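Long-range contacts in galactose-binding lectin (Arachis hypogaea, PDB 6VAV), which binds D-galactose as a homotetrameric legume lectin whose carbohydrate site depends on neighbouring calcium and manganese ions: residues A[83-88]-A[204-209]; A[121-126]-A[135-140]. One frame throughout, in Å; residues are numbered along the deposited sequence.

Contact 1 (A[83-88]-A[204-209]). With QTY (N-[[1-[(3S,3aR,6S,6aR)-6-[4-[[[4-[[(2R,3R,4S,5R,6R)-6-(hydroxymethyl)-3,4,5-tris(oxidanyl)oxan-2-yl]amino]-4-oxidanylidene-butanoyl]amino]methyl]-1,2,3-triazol-1-yl]-2,3,3a,5,6,6a-hexahydrofuro[3,2-b]furan-3-yl]-1,2,3-triazol-4-yl]methyl]-N'-[(2R,3R,4S,5R,6R)-6-(hydroxymethyl)-3,4,5-tris(oxidanyl)oxan-2-yl]butanediamide), chain E.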
loop_
_atom_site.group_PDB
_atom_site.type_symbol
_atom_site.label_atom_id
_atom_site.label_comp_id
_atom_site.label_asym_id
_atom_site.label_seq_id
_atom_site.Cartn_x
_atom_site.Cartn_y
_atom_site.Cartn_z
ATOM N N ASP A 83 -19.710 -21.247 -19.611
ATOM C CA ASP A 83 -20.867 -20.362 -19.434
ATOM C C ASP A 83 -20.524 -18.946 -18.937
ATOM O O ASP A 83 -21.393 -18.075 -18.975
ATOM C CB ASP A 83 -21.861 -21.006 -18.481
ATOM C CG ASP A 83 -22.749 -21.981 -19.211
ATOM O OD1 ASP A 83 -22.353 -23.167 -19.336
ATOM O OD2 ASP A 83 -23.800 -21.545 -19.730
ATOM N N GLY A 84 -19.288 -18.744 -18.490
ATOM C CA GLY A 84 -18.848 -17.445 -17.990
ATOM C C GLY A 84 -18.313 -17.461 -16.578
ATOM O O GLY A 84 -18.199 -18.519 -15.954
ATOM N N ILE A 85 -18.001 -16.264 -16.070
ATOM C CA ILE A 85 -17.405 -16.043 -14.750
ATOM C C ILE A 85 -18.300 -15.096 -13.917
ATOM O O ILE A 85 -18.839 -14.129 -14.453
ATOM C CB ILE A 85 -15.970 -15.430 -14.915
ATOM C CG1 ILE A 85 -15.020 -16.330 -15.750
ATOM C CG2 ILE A 85 -15.336 -15.048 -13.550
ATOM C CD1 ILE A 85 -13.698 -15.678 -16.199
ATOM N N ILE A 86 -18.403 -15.351 -12.603
ATOM C CA ILE A 86 -19.091 -14.476 -11.673
ATOM C C ILE A 86 -18.132 -14.083 -10.509
ATOM O O ILE A 86 -17.497 -14.943 -9.900
ATOM C CB ILE A 86 -20.447 -15.028 -11.157
ATOM C CG1 ILE A 86 -21.209 -13.917 -10.321
ATOM C CG2 ILE A 86 -20.307 -16.381 -10.415
ATOM C CD1 ILE A 86 -22.672 -14.222 -9.909
ATOM N N PHE A 87 -18.004 -12.768 -10.262
ATOM C CA PHE A 87 -17.310 -12.205 -9.097
ATOM C C PHE A 87 -18.383 -12.149 -8.033
ATOM O O PHE A 87 -19.408 -11.498 -8.256
ATOM C CB PHE A 87 -16.689 -10.824 -9.391
ATOM C CG PHE A 87 -16.330 -10.056 -8.130
ATOM C CD1 PHE A 87 -15.334 -10.514 -7.273
ATOM C CD2 PHE A 87 -17.029 -8.905 -7.776
ATOM C CE1 PHE A 87 -15.010 -9.805 -6.096
ATOM C CE2 PHE A 87 -16.705 -8.199 -6.603
ATOM C CZ PHE A 87 -15.701 -8.654 -5.770
ATOM N N PHE A 88 -18.224 -12.895 -6.931
ATOM C CA PHE A 88 -19.346 -12.962 -5.992
ATOM C C PHE A 88 -18.956 -12.751 -4.527
ATOM O O PHE A 88 -17.793 -12.798 -4.158
ATOM C CB PHE A 88 -20.105 -14.306 -6.148
ATOM C CG PHE A 88 -19.401 -15.537 -5.623
ATOM C CD1 PHE A 88 -18.356 -16.124 -6.336
ATOM C CD2 PHE A 88 -19.869 -16.190 -4.489
ATOM C CE1 PHE A 88 -17.713 -17.279 -5.860
ATOM C CE2 PHE A 88 -19.256 -17.374 -4.035
ATOM C CZ PHE A 88 -18.183 -17.903 -4.726
ATOM N N PHE A 204 -15.364 -13.359 -0.369
ATOM C CA PHE A 204 -15.354 -12.809 -1.723
ATOM C C PHE A 204 -14.640 -13.792 -2.608
ATOM O O PHE A 204 -13.667 -14.412 -2.169
ATOM C CB PHE A 204 -14.624 -11.448 -1.776
ATOM C CG PHE A 204 -15.354 -10.262 -1.190
ATOM C CD1 PHE A 204 -15.316 -10.007 0.178
ATOM C CD2 PHE A 204 -16.036 -9.373 -2.014
ATOM C CE1 PHE A 204 -15.975 -8.894 0.713
ATOM C CE2 PHE A 204 -16.653 -8.242 -1.486
ATOM C CZ PHE A 204 -16.641 -8.016 -0.126
ATOM N N GLY A 205 -15.045 -13.856 -3.862
ATOM C CA GLY A 205 -14.373 -14.741 -4.802
ATOM C C GLY A 205 -14.889 -14.741 -6.220
ATOM O O GLY A 205 -15.610 -13.836 -6.632
ATOM N N PHE A 206 -14.470 -15.770 -6.974
ATOM C CA PHE A 206 -14.809 -15.979 -8.370
ATOM C C PHE A 206 -15.291 -17.407 -8.588
ATOM O O PHE A 206 -14.762 -18.341 -7.995
ATOM C CB PHE A 206 -13.594 -15.713 -9.287
ATOM C CG PHE A 206 -13.046 -14.319 -9.173
ATOM C CD1 PHE A 206 -13.611 -13.272 -9.894
ATOM C CD2 PHE A 206 -11.984 -14.043 -8.312
ATOM C CE1 PHE A 206 -13.108 -11.968 -9.769
ATOM C CE2 PHE A 206 -11.494 -12.735 -8.172
ATOM C CZ PHE A 206 -12.057 -11.712 -8.901
ATOM N N SER A 207 -16.294 -17.552 -9.428
ATOM C CA SER A 207 -16.837 -18.862 -9.812
ATOM C C SER A 207 -17.052 -18.902 -11.318
ATOM O O SER A 207 -17.276 -17.871 -11.929
ATOM C CB SER A 207 -18.146 -19.130 -9.070
ATOM O OG SER A 207 -18.659 -20.414 -9.406
ATOM N N ALA A 208 -16.917 -20.083 -11.918
ATOM C CA ALA A 208 -17.176 -20.327 -13.340
ATOM C C ALA A 208 -17.667 -21.735 -13.510
ATOM O O ALA A 208 -17.359 -22.601 -12.691
ATOM C CB ALA A 208 -15.918 -20.104 -14.171
ATOM N N SER A 209 -18.425 -21.976 -14.576
ATOM C CA SER A 209 -18.953 -23.305 -14.828
ATOM C C SER A 209 -19.109 -23.582 -16.323
ATOM O O SER A 209 -19.000 -22.684 -17.164
ATOM C CB SER A 209 -20.289 -23.480 -14.113
ATOM O OG SER A 209 -21.201 -22.479 -14.523
HETATM C C1 QTY E . -26.902 -26.036 -21.953
HETATM N N1 QTY E . -27.414 -27.357 -21.725
HETATM C C2 QTY E . -26.600 -25.328 -20.638
HETATM N N2 QTY E . -26.932 -30.987 -24.843
HETATM O O2 QTY E . -27.793 -25.247 -19.871
HETATM C C3 QTY E . -26.058 -23.938 -20.925
HETATM N N3 QTY E . -24.217 -29.208 -27.584
HETATM O O3 QTY E . -25.787 -23.245 -19.709
HETATM C C4 QTY E . -24.821 -24.009 -21.821
HETATM N N4 QTY E . -23.827 -30.391 -28.100
HETATM O O4 QTY E . -23.700 -24.548 -21.126
HETATM C C5 QTY E . -25.110 -24.865 -23.054
HETATM N N5 QTY E . -24.275 -31.320 -27.292
HETATM O O5 QTY E . -25.709 -26.134 -22.740
HETATM C C6 QTY E . -24.049 -25.048 -24.123
HETATM N N6 QTY E . -23.675 -27.681 -32.910
HETATM O O6 QTY E . -24.595 -25.352 -25.398
HETATM C C7 QTY E . -28.212 -27.983 -22.603
HETATM N N7 QTY E . -24.990 -27.999 -32.923
HETATM O O7 QTY E . -28.549 -27.475 -23.671
HETATM C C8 QTY E . -28.728 -29.341 -22.181
HETATM N N8 QTY E . -25.352 -28.045 -34.181
HETATM C C9 QTY E . -28.657 -30.376 -23.287
HETATM C C10 QTY E . -27.239 -30.813 -23.565
HETATM O O10 QTY E . -26.430 -30.986 -22.655
HETATM C C11 QTY E . -25.660 -31.554 -25.236
HETATM C C12 QTY E . -24.978 -30.741 -26.285
HETATM C C13 QTY E . -24.930 -29.388 -26.463
HETATM C C14 QTY E . -23.778 -27.950 -28.208
HETATM C C15 QTY E . -22.265 -27.964 -28.410
HETATM O O15 QTY E . -22.044 -28.493 -29.734
HETATM C C16 QTY E . -23.247 -28.421 -30.512
HETATM C C17 QTY E . -22.966 -27.440 -31.649
HETATM C C18 QTY E . -23.378 -26.097 -31.052
HETATM C C19 QTY E . -24.292 -27.754 -29.632
HETATM O O19 QTY E . -24.329 -26.371 -30.004
HETATM C C20 QTY E . -23.211 -27.547 -34.163
HETATM C C21 QTY E . -24.287 -27.762 -34.975
#
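Phe-87 holds its ring carbon CG opposite the backbone N (chi1 163°), while Phe-206 sets CG anti to its carbonyl carbon, beside the backbone N (chi1 -59°); together these turns bring the two rings into contact on the face of the sheet they share with Ile-85 and Ala-208. CD1 of Phe-87 lies 3.6 Å from CE1 of Phe-206, with the ring planes at 44°, neither stacked nor edge-to-face. CZ of Phe-87 reaches on to the edge of the Phe-204 ring, 3.8 Å from its CD2. On the other face the Phe-88 ring turns back across the partner strand: CD1 passes alongside Gly-205, which has no side chain there, and CE1 reaches Ser-207 CB at 3.7 Å. These are antiparallel neighbours in the seven-stranded sheet of the legume lectin jelly-roll. Phe-69 and Trp-223 of the opposing sheet meet the Phe-206 ring edge-to-face, so the Phe-87 side is the core of the sandwich. Paired backbone bonds join Ile-86 to Ser-207 and Phe-88 to Gly-205; Ile-86 N to Ser-207 O is 2.8 Å and nearly straight. At the loop end Asp-83, which follows a cis peptide, gives its N to Ser-209 O at 2.9 Å. Its carboxylate faces the sugar, OD1 accepting from O4 of the galactosyl group of the bound ligand and OD2 from O3, each at 2.6 Å.

Contact 2 (A[121-126]-A[135-140]). With MN (manganese (II) ion), chain F; CA (calcium ion), chain G; QTY (N-[[1-[(3S,3aR,6S,6aR)-6-[4-[[[4-[[(2R,3R,4S,5R,6R)-6-(hydroxymethyl)-3,4,5-tris(oxidanyl)oxan-2-yl]amino]-4-oxidanylidene-butanoyl]amino]methyl]-1,2,3-triazol-1-yl]-2,3,3a,5,6,6a-hexahydrofuro[3,2-b]furan-3-yl]-1,2,3-triazol-4-yl]methyl]-N'-[(2R,3R,4S,5R,6R)-6-(hydroxymethyl)-3,4,5-tris(oxidanyl)oxan-2-yl]butanediamide), chain E.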
loop_
_atom_site.group_PDB
_atom_site.type_symbol
_atom_site.label_atom_id
_atom_site.label_comp_id
_atom_site.label_asym_id
_atom_site.label_seq_id
_atom_site.Cartn_x
_atom_site.Cartn_y
_atom_site.Cartn_z
ATOM N N GLU A 121 -21.748 -10.808 -12.812
ATOM C CA GLU A 121 -21.521 -11.898 -13.762
ATOM C C GLU A 121 -21.101 -11.394 -15.141
ATOM O O GLU A 121 -21.552 -10.339 -15.598
ATOM C CB GLU A 121 -22.753 -12.798 -13.880
ATOM C CG GLU A 121 -24.027 -12.056 -14.237
ATOM C CD GLU A 121 -25.097 -12.978 -14.763
ATOM O OE1 GLU A 121 -25.641 -13.778 -13.976
ATOM O OE2 GLU A 121 -25.394 -12.886 -15.969
ATOM N N PHE A 122 -20.231 -12.183 -15.778
ATOM C CA PHE A 122 -19.675 -12.010 -17.123
ATOM C C PHE A 122 -20.178 -13.235 -17.871
ATOM O O PHE A 122 -19.529 -14.274 -17.898
ATOM C CB PHE A 122 -18.143 -11.882 -17.033
ATOM C CG PHE A 122 -17.755 -10.712 -16.151
ATOM C CD1 PHE A 122 -17.682 -9.418 -16.671
ATOM C CD2 PHE A 122 -17.550 -10.885 -14.784
ATOM C CE1 PHE A 122 -17.373 -8.322 -15.837
ATOM C CE2 PHE A 122 -17.252 -9.787 -13.953
ATOM C CZ PHE A 122 -17.176 -8.518 -14.484
ATOM N N ASP A 123 -21.401 -13.114 -18.389
ATOM C CA ASP A 123 -22.182 -14.196 -18.946
ATOM C C ASP A 123 -22.064 -14.326 -20.476
ATOM O O ASP A 123 -22.404 -13.399 -21.207
ATOM C CB ASP A 123 -23.626 -13.975 -18.519
ATOM C CG ASP A 123 -24.494 -15.206 -18.674
ATOM O OD1 ASP A 123 -24.053 -16.169 -19.364
ATOM O OD2 ASP A 123 -25.588 -15.229 -18.079
ATOM N N THR A 124 -21.602 -15.518 -20.942
ATOM C CA THR A 124 -21.309 -15.770 -22.361
ATOM C C THR A 124 -22.265 -16.769 -23.046
ATOM O O THR A 124 -21.985 -17.197 -24.177
ATOM C CB THR A 124 -19.838 -16.216 -22.524
ATOM O OG1 THR A 124 -19.661 -17.570 -22.115
ATOM C CG2 THR A 124 -18.859 -15.321 -21.758
ATOM N N TYR A 125 -23.408 -17.093 -22.412
ATOM C CA TYR A 125 -24.408 -18.018 -22.975
ATOM C C TYR A 125 -25.796 -17.603 -22.520
ATOM O O TYR A 125 -26.029 -17.450 -21.317
ATOM C CB TYR A 125 -24.121 -19.504 -22.601
ATOM C CG TYR A 125 -25.107 -20.456 -23.251
ATOM C CD1 TYR A 125 -26.345 -20.716 -22.665
ATOM C CD2 TYR A 125 -24.848 -21.010 -24.501
ATOM C CE1 TYR A 125 -27.293 -21.508 -23.302
ATOM C CE2 TYR A 125 -25.775 -21.840 -25.128
ATOM C CZ TYR A 125 -26.993 -22.090 -24.521
ATOM O OH TYR A 125 -27.926 -22.888 -25.124
ATOM N N SER A 126 -26.733 -17.453 -23.482
ATOM C CA SER A 126 -28.095 -17.040 -23.153
ATOM C C SER A 126 -28.972 -18.218 -22.694
ATOM O O SER A 126 -29.389 -19.035 -23.516
ATOM C CB SER A 126 -28.742 -16.316 -24.329
ATOM O OG SER A 126 -29.979 -15.750 -23.945
ATOM N N THR A 135 -27.754 -11.604 -25.997
ATOM C CA THR A 135 -26.302 -11.538 -26.246
ATOM C C THR A 135 -25.480 -11.707 -24.959
ATOM O O THR A 135 -26.057 -11.714 -23.868
ATOM C CB THR A 135 -25.930 -10.161 -26.888
ATOM O OG1 THR A 135 -26.000 -9.119 -25.906
ATOM C CG2 THR A 135 -26.780 -9.801 -28.095
ATOM N N ASP A 136 -24.119 -11.767 -25.091
ATOM C CA ASP A 136 -23.180 -11.712 -23.966
ATOM C C ASP A 136 -23.490 -10.453 -23.146
ATOM O O ASP A 136 -23.880 -9.423 -23.720
ATOM C CB ASP A 136 -21.721 -11.655 -24.442
ATOM C CG ASP A 136 -21.205 -12.875 -25.181
ATOM O OD1 ASP A 136 -21.931 -13.904 -25.229
ATOM O OD2 ASP A 136 -20.086 -12.805 -25.708
ATOM N N HIS A 137 -23.376 -10.543 -21.819
ATOM C CA HIS A 137 -23.721 -9.429 -20.949
ATOM C C HIS A 137 -23.007 -9.468 -19.614
ATOM O O HIS A 137 -22.548 -10.519 -19.155
ATOM C CB HIS A 137 -25.253 -9.448 -20.684
ATOM C CG HIS A 137 -25.757 -10.758 -20.148
ATOM N ND1 HIS A 137 -25.906 -11.877 -20.975
ATOM C CD2 HIS A 137 -26.109 -11.099 -18.886
ATOM C CE1 HIS A 137 -26.367 -12.839 -20.195
ATOM N NE2 HIS A 137 -26.491 -12.425 -18.925
ATOM N N VAL A 138 -22.990 -8.309 -18.968
ATOM C CA VAL A 138 -22.538 -8.129 -17.605
ATOM C C VAL A 138 -23.813 -7.960 -16.810
ATOM O O VAL A 138 -24.718 -7.250 -17.245
ATOM C CB VAL A 138 -21.526 -6.973 -17.403
ATOM C CG1 VAL A 138 -21.115 -6.870 -15.938
ATOM C CG2 VAL A 138 -20.292 -7.168 -18.279
ATOM N N GLY A 139 -23.927 -8.669 -15.704
ATOM C CA GLY A 139 -25.136 -8.583 -14.902
ATOM C C GLY A 139 -24.850 -8.391 -13.436
ATOM O O GLY A 139 -23.790 -8.790 -12.964
ATOM N N ILE A 140 -25.783 -7.729 -12.721
ATOM C CA ILE A 140 -25.710 -7.572 -11.272
ATOM C C ILE A 140 -26.734 -8.575 -10.721
ATOM O O ILE A 140 -27.906 -8.577 -11.119
ATOM C CB ILE A 140 -25.834 -6.120 -10.726
ATOM C CG1 ILE A 140 -24.509 -5.370 -11.054
ATOM C CG2 ILE A 140 -26.048 -6.159 -9.205
ATOM C CD1 ILE A 140 -24.462 -3.784 -10.836
HETATM MN MN MN F . -26.926 -13.865 -17.440
HETATM CA CA CA G . -26.111 -17.556 -19.042
HETATM C C1 QTY E . -26.902 -26.036 -21.953
HETATM N N1 QTY E . -27.414 -27.357 -21.725
HETATM C C2 QTY E . -26.600 -25.328 -20.638
HETATM N N2 QTY E . -26.932 -30.987 -24.843
HETATM O O2 QTY E . -27.793 -25.247 -19.871
HETATM C C3 QTY E . -26.058 -23.938 -20.925
HETATM N N3 QTY E . -24.217 -29.208 -27.584
HETATM O O3 QTY E . -25.787 -23.245 -19.709
HETATM C C4 QTY E . -24.821 -24.009 -21.821
HETATM N N4 QTY E . -23.827 -30.391 -28.100
HETATM O O4 QTY E . -23.700 -24.548 -21.126
HETATM C C5 QTY E . -25.110 -24.865 -23.054
HETATM N N5 QTY E . -24.275 -31.320 -27.292
HETATM O O5 QTY E . -25.709 -26.134 -22.740
HETATM C C6 QTY E . -24.049 -25.048 -24.123
HETATM N N6 QTY E . -23.675 -27.681 -32.910
HETATM O O6 QTY E . -24.595 -25.352 -25.398
HETATM C C7 QTY E . -28.212 -27.983 -22.603
HETATM N N7 QTY E . -24.990 -27.999 -32.923
HETATM O O7 QTY E . -28.549 -27.475 -23.671
HETATM C C8 QTY E . -28.728 -29.341 -22.181
HETATM N N8 QTY E . -25.352 -28.045 -34.181
HETATM C C9 QTY E . -28.657 -30.376 -23.287
HETATM C C10 QTY E . -27.239 -30.813 -23.565
HETATM O O10 QTY E . -26.430 -30.986 -22.655
HETATM C C11 QTY E . -25.660 -31.554 -25.236
HETATM C C12 QTY E . -24.978 -30.741 -26.285
HETATM C C13 QTY E . -24.930 -29.388 -26.463
HETATM C C14 QTY E . -23.778 -27.950 -28.208
HETATM C C15 QTY E . -22.265 -27.964 -28.410
HETATM O O15 QTY E . -22.044 -28.493 -29.734
HETATM C C16 QTY E . -23.247 -28.421 -30.512
HETATM C C17 QTY E . -22.966 -27.440 -31.649
HETATM C C18 QTY E . -23.378 -26.097 -31.052
HETATM C C19 QTY E . -24.292 -27.754 -29.632
HETATM O O19 QTY E . -24.329 -26.371 -30.004
HETATM C C20 QTY E . -23.211 -27.547 -34.163
HETATM C C21 QTY E . -24.287 -27.762 -34.975
HETATM O O HOH W 1 -27.342 -15.186 -15.484
HETATM O O HOH W 2 -28.289 -12.412 -16.637
HETATM O O HOH W 3 -24.365 -18.830 -18.838
HETATM O O HOH W 4 -26.611 -17.809 -16.913
#
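Glu-121, Asp-123 and His-137 converge from two antiparallel strands on one manganese ion. Asp-123 OD2 binds it at 2.0 Å and His-137 NE2 at 2.1 Å, with Glu-121 OE2 slightly longer at 2.3 Å; two waters and Asp-132 complete six ligands. Asp-123 also serves the calcium ion with both carboxylate oxygens, OD2 thereby bridging the metals, and the carbonyl O of Tyr-125 adds a further calcium bond at 2.3 Å. Asn-127, Asp-132 and two more waters complete the calcium coordination. The imidazole lies alongside the Asp-123 side chain, whose CB rests over one ring face, 3.6 Å from the centroid in a CH-pi contact. On the side of the ring away from the metal, ND1 gives its hydrogen to Thr-135 O at 2.9 Å, close to the ring plane, which fixes the ring's rotation and leaves NE2 for the metal. Water 1, itself a manganese ligand, donates to Glu-121 OE1. Asp-123 OD1 accepts from Tyr-125 N as well, an Asx turn that curls the chain round the calcium just as the strand ends. Farther out, the strands themselves set the spacing: Glu-121 pairs with Gly-139 and Asp-123 with His-137, each through two backbone bonds, so the three metal-binding side chains stand on one face. On the other, Phe-122 CD1 packs against Val-138 CG2 at 3.8 Å, and the Phe-122 ring also meets that of Phe-71. Glu-121 OE2 and Asp-123 OD2 lie 3.2 Å apart, both bound to manganese, a crowding of acidic groups that the cations presumably make tolerable; in their absence, mutual repulsion would be expected to disturb this arrangement.

How the contacts relate
Strands 84-91 and 117-123 are neighbours in one sheet, so contacts 1 and 2 are joined edge to edge, their centres 11 Å apart. Phe-122 N and Ile-85 O lie 2.7 Å apart, a probable hydrogen bond, and Thr-124 N with Asp-83 O, at 3.2 Å, is probably another. Both contacts end at the galactose site: beside the carboxylate of Asp-83 from contact 1, the Tyr-125 ring of contact 2 turns one face to the sugar, whose C4 sits over the ring centre, 3.6 Å above its plane. The side chain of Asp-83 comes within about 5 Å of the calcium ion, and Asn-127 binds both that ion and the ligand, coupling metal site to sugar pocket.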